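Putative NAD(P)H:FMN oxidoreductase (Porphyromonas gingivalis W83, PDB 3GE5) binds flavin mononucleotide as a member of the nitroreductase family and probably uses this cofactor in oxidation-reduction reactions. Local coordinates at residues 117-120 with 121-125; 132-135 with 136-139; 147-150 with 151-154. All blocks are in the same frame, centred on the assembly; numbering follows the deposited sequence.

Contacts 1 and 2 sit at the two ends of helix 120-137, with centres about 22 Å apart on opposite sides of the chain's centre. Contact 3 starts helix 150-156 and lies about 17 Å from contact 1 and about 25 Å from contact 2, centre to centre. All three touch the second subunit, and none touches another. They frame two flavin mononucleotide (FMN) sites. Ala-147 N of contact 3 donates a hydrogen bond to one FMN. The side chain of Met-132 in contact 2 comes within about 6 Å of that FMN, and His-136 packs on Arg-37 of its pocket. Contact 1 belongs to the other site, where Ile-122 is about 3 Å from the bound FMN.

Contact 1: residues 117-120 with 121-125; sequences GDSV and DIDTS. With EDO (1,2-ethanediol), chain N.
Ser-119 and Asp-123 meet at the first turn of helix 120-137, where Ser-119 holds the N-cap position. The Ser-119 side chain does not cap a backbone N. Ser-119 OG instead donates to Asp-123 OD2 at 2.7 Å, coming from above the carboxylate plane. Asp-123 CG stands beside its own backbone N (chi1 -71°), which turns the carboxylate back toward Ser-119. The backbones join as well, Asp-123 N to Ser-119 O at 2.8 Å and almost straight. The other carboxylate oxygen, OD1, accepts from Ala-66 N, so both carboxylate oxygens are bonded.

Val-120 O is gripped twice by one residue. Thr-124 N reaches Val-120 O at 3.0 Å and Thr-124 OG1 at 2.8 Å, from opposite faces of the carbonyl plane. Asp-118 OD1 takes Val-120 N at 3.0 Å and closes an Asx turn. Two waters satisfy the next N-H groups: one accepts from Asp-121 N, the other from Ile-122 N. Asp-121 OD2 accepts a hydrogen bond from ethanediol O2 at 2.6 Å; this molecule, probably from the crystallisation liquor, also bonds Arg-114 of the second subunit. Ile-122 and Asp-123 touch an FMN, which places this Asx-turn helix start in a flavin pocket.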
loop_
_atom_site.group_PDB
_atom_site.type_symbol
_atom_site.label_atom_id
_atom_site.label_comp_id
_atom_site.label_asym_id
_atom_site.label_seq_id
_atom_site.Cartn_x
_atom_site.Cartn_y
_atom_site.Cartn_z
ATOM N N GLY A 117 -8.997 10.648 -13.716
ATOM C CA GLY A 117 -8.935 10.588 -12.277
ATOM C C GLY A 117 -7.574 10.996 -11.757
ATOM O O GLY A 117 -6.879 11.796 -12.366
ATOM N N ASP A 118 -7.231 10.457 -10.595
ATOM C CA ASP A 118 -5.987 10.811 -9.916
ATOM C C ASP A 118 -5.501 9.684 -9.008
ATOM O O ASP A 118 -6.181 8.657 -8.844
ATOM C CB ASP A 118 -6.104 12.160 -9.172
ATOM C CG ASP A 118 -7.030 12.133 -7.990
ATOM O OD1 ASP A 118 -7.228 11.081 -7.379
ATOM O OD2 ASP A 118 -7.609 13.202 -7.670
ATOM N N SER A 119 -4.320 9.898 -8.416
ATOM C CA SER A 119 -3.672 8.889 -7.583
ATOM C C SER A 119 -4.071 8.939 -6.107
ATOM O O SER A 119 -3.387 8.360 -5.278
ATOM C CB SER A 119 -2.160 8.966 -7.718
ATOM O OG SER A 119 -1.717 10.245 -7.305
ATOM N N VAL A 120 -5.149 9.623 -5.752
ATOM C CA VAL A 120 -5.539 9.684 -4.316
ATOM C C VAL A 120 -5.686 8.285 -3.681
ATOM O O VAL A 120 -5.083 8.027 -2.644
ATOM C CB VAL A 120 -6.835 10.513 -4.072
ATOM C CG1 VAL A 120 -7.544 10.052 -2.758
ATOM C CG2 VAL A 120 -6.530 12.034 -4.066
ATOM N N ASP A 121 -6.440 7.380 -4.321
ATOM C CA ASP A 121 -6.638 6.033 -3.733
ATOM C C ASP A 121 -5.329 5.253 -3.682
ATOM O O ASP A 121 -5.047 4.553 -2.721
ATOM C CB ASP A 121 -7.760 5.259 -4.456
ATOM C CG ASP A 121 -9.152 5.648 -3.986
ATOM O OD1 ASP A 121 -9.316 6.699 -3.322
ATOM O OD2 ASP A 121 -10.139 4.902 -4.252
ATOM N N ILE A 122 -4.531 5.331 -4.751
ATOM C CA ILE A 122 -3.230 4.681 -4.750
ATOM C C ILE A 122 -2.325 5.225 -3.625
ATOM O O ILE A 122 -1.868 4.458 -2.771
ATOM C CB ILE A 122 -2.563 4.826 -6.155
ATOM C CG1 ILE A 122 -3.371 4.042 -7.213
ATOM C CG2 ILE A 122 -1.080 4.392 -6.179
ATOM C CD1 ILE A 122 -3.048 4.469 -8.662
ATOM N N ASP A 123 -2.072 6.536 -3.656
ATOM C CA ASP A 123 -1.057 7.116 -2.776
ATOM C C ASP A 123 -1.458 7.000 -1.295
ATOM O O ASP A 123 -0.642 6.607 -0.443
ATOM C CB ASP A 123 -0.830 8.585 -3.118
ATOM C CG ASP A 123 -0.110 8.805 -4.440
ATOM O OD1 ASP A 123 0.715 7.947 -4.841
ATOM O OD2 ASP A 123 -0.314 9.889 -5.027
ATOM N N THR A 124 -2.729 7.268 -0.987
ATOM C CA THR A 124 -3.172 7.154 0.408
ATOM C C THR A 124 -3.034 5.716 0.922
ATOM O O THR A 124 -2.788 5.479 2.119
ATOM C CB THR A 124 -4.638 7.681 0.668
ATOM O OG1 THR A 124 -5.582 6.935 -0.100
ATOM C CG2 THR A 124 -4.754 9.211 0.373
ATOM N N SER A 125 -3.262 4.772 0.015
ATOM C CA SER A 125 -3.139 3.368 0.358
ATOM C C SER A 125 -1.694 2.926 0.623
ATOM O O SER A 125 -1.452 2.021 1.439
ATOM C CB SER A 125 -3.814 2.510 -0.699
ATOM O OG SER A 125 -5.210 2.769 -0.730
HETATM C C1 EDO N . -14.401 4.149 -3.610
HETATM O O1 EDO N . -15.146 4.807 -2.564
HETATM C C2 EDO N . -12.943 3.842 -3.281
HETATM O O2 EDO N . -12.221 4.874 -2.621
HETATM O O HOH W 1 -5.828 6.331 -7.190
HETATM O O HOH W 2 -8.213 8.316 -6.585
#

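Contact 2: residues 132-135 with 136-139; sequences MLEA and HSLG
Ser-137 and Leu-138 close tightly over the carbonyl of Glu-134 at the end of helix 120-137. Ser-137 OG donates to Glu-134 O at 2.7 Å, bending back along its own helix. The OG lies between its backbone N and carbonyl carbon (chi1 80°), the rotation that brings it over the preceding turn. Leu-138 CG lies against Glu-134 O at 3.3 Å. The buried Glu-134 chain bends at chi2 (67°) and carries its carboxylate over Ser-137 and Leu-138, with Glu-134 OE2 3.8 Å from Leu-138 CD1. Helix 50-62 and Leu-29 of the second subunit pack against Glu-134.

The other side is looser. Gly-139 is exposed to solvent. His-136 is partly exposed and points its ring away from the preceding turn; NE2 bonds Thr-36 OG1, and the ring also meets Phe-33.

The backbone bonds shift from four residues back to three at the helix end. Ser-137 N still bonds Leu-133 O at 2.9 Å. Leu-138 N makes a weak bond to Glu-134 O and a shorter one to Ala-135 O at 3.1 Å, the latter from well above the carbonyl plane. Gly-139 N bonds His-136 O, and Leu-140 N bonds Ala-135 O. Gly-139, at positive phi, is the C-prime residue of this helix-ending Schellman motif.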
loop_
_atom_site.group_PDB
_atom_site.type_symbol
_atom_site.label_atom_id
_atom_site.label_comp_id
_atom_site.label_asym_id
_atom_site.label_seq_id
_atom_site.Cartn_x
_atom_site.Cartn_y
_atom_site.Cartn_z
HETATM N N MSE A 132 0.042 0.737 8.821
HETATM C CA MSE A 132 -0.403 -0.599 9.285
HETATM C C MSE A 132 0.802 -1.469 9.658
HETATM O O MSE A 132 0.849 -2.101 10.726
HETATM C CB MSE A 132 -1.216 -1.293 8.180
HETATM C CG MSE A 132 -1.634 -2.693 8.498
HETATM SE SE MSE A 132 -2.683 -3.530 7.122
HETATM C CE MSE A 132 -1.310 -3.676 5.757
ATOM N N LEU A 133 1.773 -1.540 8.759
ATOM C CA LEU A 133 2.994 -2.325 8.998
ATOM C C LEU A 133 3.819 -1.778 10.163
ATOM O O LEU A 133 4.307 -2.546 11.018
ATOM C CB LEU A 133 3.802 -2.385 7.696
ATOM C CG LEU A 133 3.132 -3.141 6.543
ATOM C CD1 LEU A 133 4.006 -3.032 5.249
ATOM C CD2 LEU A 133 2.855 -4.609 6.902
ATOM N N GLU A 134 3.917 -0.456 10.249
ATOM C CA GLU A 134 4.626 0.125 11.377
ATOM C C GLU A 134 3.968 -0.213 12.723
ATOM O O GLU A 134 4.672 -0.578 13.683
ATOM C CB GLU A 134 4.731 1.644 11.193
ATOM C CG GLU A 134 5.553 2.333 12.305
ATOM C CD GLU A 134 7.066 1.940 12.279
ATOM O OE1 GLU A 134 7.545 1.427 11.247
ATOM O OE2 GLU A 134 7.793 2.183 13.300
ATOM N N ALA A 135 2.644 -0.094 12.793
ATOM C CA ALA A 135 1.875 -0.471 14.005
ATOM C C ALA A 135 2.169 -1.940 14.389
ATOM O O ALA A 135 2.472 -2.244 15.562
ATOM C CB ALA A 135 0.356 -0.218 13.812
ATOM N N HIS A 136 2.139 -2.821 13.389
ATOM C CA HIS A 136 2.432 -4.244 13.595
ATOM C C HIS A 136 3.845 -4.420 14.163
ATOM O O HIS A 136 4.064 -5.204 15.110
ATOM C CB HIS A 136 2.273 -4.993 12.285
ATOM C CG HIS A 136 2.555 -6.453 12.378
ATOM N ND1 HIS A 136 1.936 -7.266 13.303
ATOM C CD2 HIS A 136 3.407 -7.243 11.685
ATOM C CE1 HIS A 136 2.395 -8.499 13.172
ATOM N NE2 HIS A 136 3.295 -8.510 12.201
ATOM N N SER A 137 4.810 -3.689 13.602
ATOM C CA SER A 137 6.226 -3.799 14.060
ATOM C C SER A 137 6.423 -3.372 15.506
ATOM O O SER A 137 7.407 -3.771 16.151
ATOM C CB SER A 137 7.163 -2.951 13.157
ATOM O OG SER A 137 7.160 -1.547 13.479
ATOM N N LEU A 138 5.518 -2.543 16.000
ATOM C CA LEU A 138 5.595 -2.002 17.340
ATOM C C LEU A 138 4.675 -2.774 18.311
ATOM O O LEU A 138 4.367 -2.298 19.397
ATOM C CB LEU A 138 5.243 -0.512 17.314
ATOM C CG LEU A 138 6.164 0.380 16.446
ATOM C CD1 LEU A 138 5.607 1.776 16.387
ATOM C CD2 LEU A 138 7.624 0.370 16.944
ATOM N N GLY A 139 4.208 -3.945 17.889
ATOM C CA GLY A 139 3.355 -4.809 18.721
ATOM C C GLY A 139 1.910 -4.371 18.965
ATOM O O GLY A 139 1.274 -4.796 19.964
#

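Contact 3: residues 147-150 with 151-154; sequences AFDQ and ALCS. With FMN (flavin mononucleotide), chain C.
Asp-149 reaches forward to Leu-152 across the start of helix 150-156. Asp-149 CB lies 3.8 Å from Leu-152 CB. Asp-149 CG comes closer to Leu-152 CB, at 3.3 Å. The carboxylate then forks. Asp-149 OD1 accepts from Leu-152 N at 3.0 Å, with an N-H...O angle of 162°. The donor stands 62° out of the carboxylate plane, so the bond enters from above it. Leu-152 CB lies over the flat face of the Asp-149 carboxylate that Leu-152 N also approaches, 3.5 Å from Asp-149 OD2. CG is anti to the Asp-149 backbone N (chi1 -178°), and this extended rotation brings the carboxylate over the first turn. The two side chains run at about a right angle to each other.

This is an N-cap: Asp-149 is the residue just before the helix, and its side chain takes an N-H that has no earlier helical carbonyl to meet. A negative charge at this end would also suit the helix dipole. The backbone of Asp-149 works too, since its O accepts from Cys-153 N at 3.0 Å. The next helical bond runs from Ser-154 N to Gln-150 O at 2.9 Å. The amide of Gln-150 turns to another partner, with NE2 bonded to Pro-165 O of strand 163-172.

On the buried side Phe-148 brings its ring edge to the helix. Phe-148 CE2 meets Cys-153 CB near the ring plane at 4.2 Å. The same side chain packs on Pro-165 and Ile-168, and Arg-114 of the second subunit touches it. The loop begins at the flavin, where Ala-147 N donates to FMN O4 at 3.0 Å and holds the carbonyl of the isoalloxazine ring, while Ala-147 CB packs on Gln-92 and on Trp-112 of the second subunit.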
loop_
_atom_site.group_PDB
_atom_site.type_symbol
_atom_site.label_atom_id
_atom_site.label_comp_id
_atom_site.label_asym_id
_atom_site.label_seq_id
_atom_site.Cartn_x
_atom_site.Cartn_y
_atom_site.Cartn_z
ATOM N N ALA A 147 -15.279 0.744 5.289
ATOM C CA ALA A 147 -16.744 0.720 5.410
ATOM C C ALA A 147 -17.196 1.783 6.423
ATOM O O ALA A 147 -17.449 1.477 7.572
ATOM C CB ALA A 147 -17.263 -0.692 5.801
ATOM N N PHE A 148 -17.313 3.026 5.953
ATOM C CA PHE A 148 -17.784 4.137 6.759
ATOM C C PHE A 148 -18.405 5.195 5.873
ATOM O O PHE A 148 -18.169 5.212 4.687
ATOM C CB PHE A 148 -16.692 4.743 7.648
ATOM C CG PHE A 148 -15.561 5.422 6.913
ATOM C CD1 PHE A 148 -14.460 4.709 6.478
ATOM C CD2 PHE A 148 -15.565 6.822 6.741
ATOM C CE1 PHE A 148 -13.438 5.322 5.761
ATOM C CE2 PHE A 148 -14.532 7.436 6.083
ATOM C CZ PHE A 148 -13.463 6.681 5.587
ATOM N N ASP A 149 -19.231 6.043 6.481
ATOM C CA ASP A 149 -19.985 7.078 5.768
ATOM C C ASP A 149 -19.010 8.256 5.553
ATOM O O ASP A 149 -18.743 9.052 6.451
ATOM C CB ASP A 149 -21.210 7.484 6.591
ATOM C CG ASP A 149 -22.076 8.515 5.902
ATOM O OD1 ASP A 149 -21.549 9.237 5.007
ATOM O OD2 ASP A 149 -23.283 8.615 6.284
ATOM N N GLN A 150 -18.426 8.317 4.375
ATOM C CA GLN A 150 -17.369 9.321 4.107
ATOM C C GLN A 150 -17.895 10.759 4.165
ATOM O O GLN A 150 -17.245 11.666 4.722
ATOM C CB GLN A 150 -16.762 9.053 2.738
ATOM C CG GLN A 150 -15.948 7.772 2.640
ATOM C CD GLN A 150 -15.638 7.454 1.207
ATOM O OE1 GLN A 150 -16.539 7.024 0.463
ATOM N NE2 GLN A 150 -14.379 7.694 0.788
ATOM N N ALA A 151 -19.068 10.975 3.578
ATOM C CA ALA A 151 -19.650 12.312 3.584
ATOM C C ALA A 151 -19.974 12.779 5.005
ATOM O O ALA A 151 -19.806 13.946 5.315
ATOM C CB ALA A 151 -20.871 12.401 2.624
ATOM N N LEU A 152 -20.421 11.865 5.861
ATOM C CA LEU A 152 -20.664 12.176 7.252
ATOM C C LEU A 152 -19.353 12.529 7.984
ATOM O O LEU A 152 -19.263 13.523 8.685
ATOM C CB LEU A 152 -21.390 11.031 7.974
ATOM C CG LEU A 152 -21.677 11.291 9.448
ATOM C CD1 LEU A 152 -22.433 12.611 9.652
ATOM C CD2 LEU A 152 -22.481 10.099 10.020
ATOM N N CYS A 153 -18.326 11.718 7.782
ATOM C CA CYS A 153 -16.984 12.004 8.283
ATOM C C CYS A 153 -16.522 13.418 7.894
ATOM O O CYS A 153 -16.095 14.201 8.740
ATOM C CB CYS A 153 -16.021 10.948 7.772
ATOM S SG CYS A 153 -14.366 11.144 8.465
ATOM N N SER A 154 -16.694 13.749 6.606
ATOM C CA SER A 154 -16.350 15.095 6.101
ATOM C C SER A 154 -17.154 16.203 6.767
ATOM O O SER A 154 -16.626 17.279 7.060
ATOM C CB SER A 154 -16.528 15.188 4.588
ATOM O OG SER A 154 -15.556 14.403 3.935
HETATM N N1 FMN C . -12.347 -5.007 8.087
HETATM C C2 FMN C . -13.448 -4.517 8.729
HETATM O O2 FMN C . -13.902 -5.102 9.719
HETATM N N3 FMN C . -14.090 -3.369 8.286
HETATM C C4 FMN C . -13.656 -2.667 7.168
HETATM O O4 FMN C . -14.269 -1.633 6.759
HETATM C C4A FMN C . -12.532 -3.166 6.514
HETATM N N5 FMN C . -12.099 -2.510 5.377
HETATM C C5A FMN C . -10.928 -2.893 4.791
HETATM C C6 FMN C . -10.461 -2.137 3.713
HETATM C C7 FMN C . -9.250 -2.489 3.128
HETATM C C7M FMN C . -8.715 -1.725 1.953
HETATM C C8 FMN C . -8.511 -3.562 3.629
HETATM C C8M FMN C . -7.198 -3.939 3.024
HETATM C C9 FMN C . -9.001 -4.321 4.662
HETATM C C9A FMN C . -10.201 -4.000 5.279
HETATM N N10 FMN C . -10.719 -4.760 6.356
HETATM C C10 FMN C . -11.864 -4.322 6.974
HETATM C "C1'" FMN C . -9.904 -5.855 6.993
HETATM C "C2'" FMN C . -10.026 -7.089 6.103
HETATM O "O2'" FMN C . -11.234 -7.768 6.419
HETATM C "C3'" FMN C . -8.819 -8.025 6.243
HETATM O "O3'" FMN C . -7.619 -7.299 5.958
HETATM C "C4'" FMN C . -8.922 -9.292 5.375
HETATM O "O4'" FMN C . -10.024 -10.123 5.740
HETATM C "C5'" FMN C . -7.654 -10.154 5.439
HETATM O "O5'" FMN C . -7.452 -10.569 6.772
HETATM P P FMN C . -6.075 -10.319 7.484
HETATM O O1P FMN C . -5.923 -8.806 7.518
HETATM O O2P FMN C . -4.956 -10.973 6.695
HETATM O O3P FMN C . -6.260 -10.811 8.904
#